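Local coordinates for bromodomain factor 2 protein (Trypanosoma cruzi, PDB 6NIM), which probably recognises acetylated lysines on chromatin proteins through its bromodomain, and was crystallised with the bromodomain inhibitor bromosporine, at residues D25-L29 / K30-H34; P51-L54 / S55-R58. All blocks are in the same frame, centred on the assembly; numbering follows the deposited sequence.

Interaction 1. Residues D25-L29 / K30-H34. With SO4 (sulfate ion), chain D.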
ATOM      1  N   ASP A  25     -18.933  -1.394  11.835  1.00 19.00           N
ATOM      2  CA  ASP A  25     -20.416  -1.384  11.749  1.00 20.19           C
ATOM      3  C   ASP A  25     -20.846  -1.422  10.283  1.00 21.86           C
ATOM      4  O   ASP A  25     -21.914  -1.982   9.989  1.00 20.82           O
ATOM      5  CB  ASP A  25     -20.993  -0.178  12.469  1.00 21.37           C
ATOM      6  CG  ASP A  25     -21.000  -0.314  13.987  1.00 23.07           C
ATOM      7  OD1 ASP A  25     -20.751  -1.413  14.469  1.00 25.87           O
ATOM      8  OD2 ASP A  25     -21.217   0.693  14.662  1.00 26.28           O
ATOM      9  N   LYS A  26     -20.014  -0.907   9.385  1.00 21.28           N
ATOM     10  CA  LYS A  26     -20.329  -0.897   7.939  1.00 21.38           C
ATOM     11  C   LYS A  26     -19.909  -2.211   7.288  1.00 22.24           C
ATOM     12  O   LYS A  26     -20.255  -2.396   6.081  1.00 21.52           O
ATOM     13  CB  LYS A  26     -19.668   0.315   7.272  1.00 23.46           C
ATOM     14  CG  LYS A  26     -20.364   1.630   7.590  1.00 26.11           C
ATOM     15  CD  LYS A  26     -19.615   2.837   7.053  1.00 29.39           C
ATOM     16  CE  LYS A  26     -19.831   4.095   7.874  1.00 32.64           C
ATOM     17  NZ  LYS A  26     -21.063   4.824   7.482  1.00 29.58           N
ATOM     18  N   ASP A  27     -19.152  -3.058   7.999  1.00 20.22           N
ATOM     19  CA  ASP A  27     -18.681  -4.378   7.508  1.00 20.63           C
ATOM     20  C   ASP A  27     -19.826  -5.407   7.631  1.00 22.63           C
ATOM     21  O   ASP A  27     -19.805  -6.211   8.538  1.00 23.44           O
ATOM     22  CB  ASP A  27     -17.420  -4.815   8.258  1.00 18.94           C
ATOM     23  CG  ASP A  27     -16.841  -6.154   7.832  1.00 19.34           C
ATOM     24  OD1 ASP A  27     -17.349  -6.756   6.835  1.00 20.34           O
ATOM     25  OD2 ASP A  27     -15.915  -6.621   8.510  1.00 17.40           O
ATOM     26  N   LYS A  28     -20.754  -5.437   6.683  1.00 23.81           N
ATOM     27  CA  LYS A  28     -21.997  -6.264   6.792  1.00 28.06           C
ATOM     28  C   LYS A  28     -21.639  -7.748   6.750  1.00 27.06           C
ATOM     29  O   LYS A  28     -22.219  -8.513   7.549  1.00 27.05           O
ATOM     30  CB  LYS A  28     -22.979  -5.912   5.671  1.00 31.18           C
ATOM     31  CG  LYS A  28     -23.321  -4.435   5.581  1.00 36.51           C
ATOM     32  CD  LYS A  28     -24.154  -3.896   6.727  1.00 40.38           C
ATOM     33  CE  LYS A  28     -23.373  -3.691   8.010  1.00 40.78           C
ATOM     34  NZ  LYS A  28     -23.988  -2.642   8.848  1.00 45.68           N
ATOM     35  N   LEU A  29     -20.661  -8.131   5.931  1.00 22.38           N
ATOM     36  CA  LEU A  29     -20.193  -9.534   5.810  1.00 22.71           C
ATOM     37  C   LEU A  29     -19.330  -9.938   7.018  1.00 22.27           C
ATOM     38  O   LEU A  29     -19.016 -11.114   7.144  1.00 21.84           O
ATOM     39  CB  LEU A  29     -19.462  -9.694   4.479  1.00 23.13           C
ATOM     40  CG  LEU A  29     -20.357  -9.598   3.247  1.00 24.44           C
ATOM     41  CD1 LEU A  29     -19.520  -9.525   1.974  1.00 23.60           C
ATOM     42  CD2 LEU A  29     -21.311 -10.793   3.178  1.00 26.57           C
ATOM     43  N   LYS A  30     -18.928  -9.000   7.867  1.00 23.35           N
ATOM     44  CA  LYS A  30     -17.988  -9.235   8.990  1.00 23.36           C
ATOM     45  C   LYS A  30     -16.664  -9.834   8.481  1.00 24.49           C
ATOM     46  O   LYS A  30     -16.022 -10.646   9.189  1.00 25.43           O
ATOM     47  CB  LYS A  30     -18.678 -10.127  10.022  1.00 27.02           C
ATOM     48  CG  LYS A  30     -20.008  -9.592  10.514  1.00 28.31           C
ATOM     49  CD  LYS A  30     -20.535 -10.396  11.689  1.00 33.27           C
ATOM     50  CE  LYS A  30     -21.973 -10.053  11.996  1.00 37.65           C
ATOM     51  NZ  LYS A  30     -22.097  -8.657  12.467  1.00 40.96           N
ATOM     52  N   MET A  31     -16.242  -9.443   7.283  1.00 21.07           N
ATOM     53  CA  MET A  31     -15.078 -10.050   6.606  1.00 21.09           C
ATOM     54  C   MET A  31     -13.782  -9.369   7.079  1.00 19.12           C
ATOM     55  O   MET A  31     -12.691  -9.867   6.778  1.00 18.58           O
ATOM     56  CB  MET A  31     -15.242  -9.920   5.088  1.00 20.82           C
ATOM     57  CG  MET A  31     -15.286  -8.496   4.617  1.00 19.68           C
ATOM     58  SD  MET A  31     -15.536  -8.355   2.827  1.00 19.29           S
ATOM     59  CE  MET A  31     -13.919  -8.840   2.220  1.00 21.54           C
ATOM     60  N   PHE A  32     -13.894  -8.271   7.826  1.00 18.67           N
ATOM     61  CA  PHE A  32     -12.740  -7.477   8.311  1.00 19.33           C
ATOM     62  C   PHE A  32     -12.667  -7.484   9.851  1.00 20.80           C
ATOM     63  O   PHE A  32     -11.796  -6.802  10.405  1.00 18.78           O
ATOM     64  CB  PHE A  32     -12.862  -6.028   7.831  1.00 18.32           C
ATOM     65  CG  PHE A  32     -12.851  -5.803   6.339  1.00 18.76           C
ATOM     66  CD1 PHE A  32     -11.822  -6.289   5.541  1.00 18.95           C
ATOM     67  CD2 PHE A  32     -13.881  -5.092   5.738  1.00 18.61           C
ATOM     68  CE1 PHE A  32     -11.814  -6.054   4.176  1.00 19.01           C
ATOM     69  CE2 PHE A  32     -13.859  -4.844   4.374  1.00 19.01           C
ATOM     70  CZ  PHE A  32     -12.836  -5.327   3.599  1.00 18.54           C
ATOM     71  N   HIS A  33     -13.552  -8.199  10.541  1.00 20.71           N
ATOM     72  CA  HIS A  33     -13.633  -8.085  12.019  1.00 21.37           C
ATOM     73  C   HIS A  33     -12.418  -8.754  12.671  1.00 22.09           C
ATOM     74  O   HIS A  33     -11.994  -8.268  13.723  1.00 24.99           O
ATOM     75  CB  HIS A  33     -14.969  -8.598  12.577  1.00 22.12           C
ATOM     76  CG  HIS A  33     -16.115  -7.673  12.380  1.00 22.07           C
ATOM     77  ND1 HIS A  33     -17.371  -7.938  12.903  1.00 21.98           N
ATOM     78  CD2 HIS A  33     -16.223  -6.514  11.696  1.00 22.04           C
ATOM     79  CE1 HIS A  33     -18.204  -6.985  12.547  1.00 21.86           C
ATOM     80  NE2 HIS A  33     -17.519  -6.087  11.818  1.00 21.85           N
ATOM     81  N   HIS A  34     -11.932  -9.875  12.132  1.00 22.52           N
ATOM     82  CA  HIS A  34     -10.969 -10.767  12.830  1.00 24.90           C
ATOM     83  C   HIS A  34      -9.894 -11.253  11.872  1.00 23.70           C
ATOM     84  O   HIS A  34     -10.123 -11.307  10.665  1.00 20.84           O
ATOM     85  CB  HIS A  34     -11.726 -11.927  13.493  1.00 25.39           C
ATOM     86  CG  HIS A  34     -12.680 -11.449  14.535  1.00 27.26           C
ATOM     87  ND1 HIS A  34     -12.257 -10.952  15.767  1.00 29.50           N
ATOM     88  CD2 HIS A  34     -14.025 -11.386  14.540  1.00 28.34           C
ATOM     89  CE1 HIS A  34     -13.312 -10.570  16.458  1.00 27.55           C
ATOM     90  NE2 HIS A  34     -14.404 -10.847  15.740  1.00 29.20           N
TER
HETATM   91  S   SO4 D 202     -18.336 -10.382  15.235  1.00 56.31           S
HETATM   92  O1  SO4 D 202     -17.822 -10.384  16.573  1.00 57.02           O
HETATM   93  O2  SO4 D 202     -17.242 -10.277  14.306  1.00 49.11           O
HETATM   94  O3  SO4 D 202     -19.237  -9.252  15.060  1.00 57.11           O
HETATM   95  O4  SO4 D 202     -19.046 -11.607  14.980  1.00 52.42           O
HETATM   96  O   HOH W   1     -21.293  -5.585  11.154  1.00 40.10           O

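Interaction 2. Residues P51-L54 / S55-R58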
ATOM      1  N   PRO A  51      -1.142  -9.610   6.442  1.00 26.22           N
ATOM      2  CA  PRO A  51      -2.481  -9.725   7.000  1.00 25.21           C
ATOM      3  C   PRO A  51      -2.711  -8.609   8.028  1.00 24.41           C
ATOM      4  O   PRO A  51      -1.827  -8.252   8.756  1.00 21.56           O
ATOM      5  CB  PRO A  51      -2.464 -11.113   7.645  1.00 26.24           C
ATOM      6  CG  PRO A  51      -1.005 -11.284   8.020  1.00 28.16           C
ATOM      7  CD  PRO A  51      -0.285 -10.751   6.804  1.00 29.24           C
ATOM      8  N   VAL A  52      -3.922  -8.079   8.049  1.00 22.96           N
ATOM      9  CA  VAL A  52      -4.361  -7.081   9.056  1.00 22.78           C
ATOM     10  C   VAL A  52      -5.887  -7.081   9.035  1.00 21.38           C
ATOM     11  O   VAL A  52      -6.498  -7.350   7.967  1.00 22.25           O
ATOM     12  CB  VAL A  52      -3.736  -5.703   8.788  1.00 25.79           C
ATOM     13  CG1 VAL A  52      -4.091  -5.178   7.415  1.00 23.52           C
ATOM     14  CG2 VAL A  52      -4.098  -4.683   9.862  1.00 28.71           C
ATOM     15  N   ASP A  53      -6.492  -6.793  10.172  1.00 19.98           N
ATOM     16  CA  ASP A  53      -7.964  -6.829  10.342  1.00 18.37           C
ATOM     17  C   ASP A  53      -8.311  -5.715  11.348  1.00 17.56           C
ATOM     18  O   ASP A  53      -7.359  -5.192  11.984  1.00 17.20           O
ATOM     19  CB  ASP A  53      -8.430  -8.191  10.820  1.00 19.85           C
ATOM     20  CG  ASP A  53      -7.851  -8.439  12.194  1.00 21.19           C
ATOM     21  OD1 ASP A  53      -6.643  -8.781  12.251  1.00 19.97           O
ATOM     22  OD2 ASP A  53      -8.565  -8.148  13.154  1.00 21.95           O
ATOM     23  N   LEU A  54      -9.592  -5.336  11.457  1.00 17.51           N
ATOM     24  CA  LEU A  54     -10.036  -4.209  12.319  1.00 16.76           C
ATOM     25  C   LEU A  54      -9.715  -4.479  13.801  1.00 17.82           C
ATOM     26  O   LEU A  54      -9.388  -3.504  14.498  1.00 18.19           O
ATOM     27  CB  LEU A  54     -11.530  -3.949  12.120  1.00 16.63           C
ATOM     28  CG  LEU A  54     -11.908  -3.389  10.735  1.00 17.43           C
ATOM     29  CD1 LEU A  54     -13.429  -3.358  10.599  1.00 18.66           C
ATOM     30  CD2 LEU A  54     -11.293  -2.018  10.520  1.00 18.70           C
ATOM     31  N   SER A  55      -9.791  -5.725  14.272  1.00 18.64           N
ATOM     32  CA  SER A  55      -9.505  -6.054  15.699  1.00 19.95           C
ATOM     33  C   SER A  55      -8.028  -5.788  15.964  1.00 20.07           C
ATOM     34  O   SER A  55      -7.685  -5.123  16.966  1.00 20.71           O
ATOM     35  CB  SER A  55      -9.893  -7.470  16.070  1.00 19.77           C
ATOM     36  OG  SER A  55     -11.295  -7.578  16.160  1.00 21.12           O
ATOM     37  N   THR A  56      -7.165  -6.215  15.056  1.00 20.65           N
ATOM     38  CA  THR A  56      -5.697  -6.046  15.158  1.00 20.70           C
ATOM     39  C   THR A  56      -5.384  -4.546  15.100  1.00 21.13           C
ATOM     40  O   THR A  56      -4.502  -4.058  15.872  1.00 20.18           O
ATOM     41  CB  THR A  56      -4.950  -6.827  14.061  1.00 22.44           C
ATOM     42  OG1 THR A  56      -5.229  -8.225  14.223  1.00 22.67           O
ATOM     43  CG2 THR A  56      -3.456  -6.584  14.112  1.00 24.41           C
ATOM     44  N   ILE A  57      -6.017  -3.804  14.176  1.00 19.55           N
ATOM     45  CA  ILE A  57      -5.744  -2.350  14.067  1.00 19.10           C
ATOM     46  C   ILE A  57      -6.215  -1.641  15.361  1.00 20.07           C
ATOM     47  O   ILE A  57      -5.496  -0.760  15.847  1.00 19.42           O
ATOM     48  CB  ILE A  57      -6.407  -1.776  12.805  1.00 18.95           C
ATOM     49  CG1 ILE A  57      -5.749  -2.327  11.527  1.00 18.33           C
ATOM     50  CG2 ILE A  57      -6.377  -0.255  12.871  1.00 18.15           C
ATOM     51  CD1 ILE A  57      -6.557  -2.078  10.268  1.00 18.34           C
ATOM     52  N   ARG A  58      -7.390  -1.980  15.889  1.00 18.65           N
ATOM     53  CA  ARG A  58      -7.894  -1.394  17.156  1.00 20.05           C
ATOM     54  C   ARG A  58      -6.836  -1.605  18.246  1.00 19.31           C
ATOM     55  O   ARG A  58      -6.481  -0.634  18.949  1.00 20.68           O
ATOM     56  CB  ARG A  58      -9.226  -1.999  17.574  1.00 20.55           C
ATOM     57  CG  ARG A  58      -9.662  -1.544  18.963  1.00 23.73           C
ATOM     58  CD  ARG A  58     -11.109  -1.835  19.228  1.00 26.98           C
ATOM     59  NE  ARG A  58     -11.462  -1.502  20.607  1.00 28.81           N
ATOM     60  CZ  ARG A  58     -12.697  -1.506  21.102  1.00 37.24           C
ATOM     61  NH1 ARG A  58     -13.729  -1.809  20.330  1.00 38.02           N
ATOM     62  NH2 ARG A  58     -12.907  -1.185  22.371  1.00 38.97           N
TER

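Interaction 1. Residues D25-L29 / K30-H34
Asp27 grips the backbone of Met31 and Phe32 just after the chain leaves helix 13-26. OD1 of Asp27 accepts from Met31 N at 2.9 Å, on the lone pair that faces the other oxygen. OD2 of Asp27 accepts from Phe32 N at 2.7 Å, with the donor 22° out of the carboxylate plane. CG of Asp27 stands opposite the backbone N (chi1 -180°), which points the carboxylate at the amides of Met31 and Phe32. Two amides and Gln96 NE2 hold this buried group, so its rotation is well fixed. The ring carbon CD2 of His33 also comes within 3.2 Å of Asp27 OD2. The main chain adds a type I turn, closed by Lys30 N to Asp27 O at 3.0 Å. Met31 CG lies over the centre of the Phe32 ring, 3.8 Å above its plane.

The outer side is looser. Leu29 CD1 and Met31 SD approach no nearer than 4.2 Å. Lys30 NZ reaches Asp27 O through one water, and its own bond to that water is weak. A sulfate, probably from the crystallisation liquor, sits in line with the edge of the His33 ring. His33 ND1 donates to sulfate O2 at 2.7 Å, while His34 NE2 reaches the same oxygen only weakly. His33 NE2 is bonded to Trp24 O, so this ring is anchored at both nitrogens and may well carry a positive charge.

Phe32 matches in sequence the phenylalanine of the bromodomain WPF shelf, and it is probably its counterpart. Its ring meets Phe100 of helix 92-110. Its side chain also touches Gln96 of that helix, Met79 and Ala83 of helix 69-86, and Leu54 of helix 54-62. The His33 ring stacks on Trp24 of helix 13-26.

Interaction 2. Residues P51-L54 / S55-R58
Asp53 is the N-cap of helix 54-62, and both its carboxylate oxygens bond to the first turn. OD2 of Asp53 accepts from Thr56 N at 3.1 Å, with the donor well above the carboxylate plane (43° out of it). Ser55 N also reaches Asp53 OD2, at 2.9 Å, but this bond is strongly bent and weak. OD1 of Asp53 takes the hydroxyl of Thr56: OG1 donates to it at a very short 2.5 Å. The two side chains cross at about a right angle. CG of Asp53 lies between its own backbone N and carbonyl carbon (chi1 64°), which folds the carboxylate back over the start of the helix.

The main chain then takes over. Ile57 N donates to Asp53 O at 2.9 Å, in the carbonyl plane. Arg58 N donates to Leu54 O, also at 2.9 Å. These are the first regular helical bonds. Leu54 N and Ser55 OG are probably bonded to the carbonyls of Phe32 and His33. Arg58 runs extended away from the cap, and its NE pairs with Glu62 in a salt bridge.

The apolar side is close-packed. Val52 CG2, opposite its backbone N, presses on Ile57 CG1 at 3.3 Å, which is tighter than usual for two carbons. Met79 of helix 69-86 lies against Val52, and Ala75 and Val76 of the same helix against Ile57.

Residues 51-57 read Pro-Val-Asp-Leu-Ser-Thr-Ile, a form of the Pro-Met-Asp-Leu-Ser-Thr-Ile signature of bromodomains. The chemistry is that of a classical N-cap. A probably charged aspartate meets amides at the positive end of the helix, an arrangement that should favour both the helix start and the ionised carboxylate.

How the interactions relate
Interactions 1 and 2 lie in series along the chain, with centres 11 Å apart. They mark the two ends of the long connection from helix 13-26 to helix 54-62, which includes the short helix 44-47 and is the ZA loop of bromodomains. The ends touch directly. Phe32 O lies 2.8 Å from Leu54 N, and His33 O lies 2.6 Å from Ser55 OG. His34 C also packs on Asp53 CG at 3.5 Å. In each contact an aspartate accepts from backbone amides, Asp27 just after helix 13-26 and Asp53 at the start of helix 54-62. In bromodomains this loop forms one wall of the acetyl-lysine pocket, and both contacts lie at its ends.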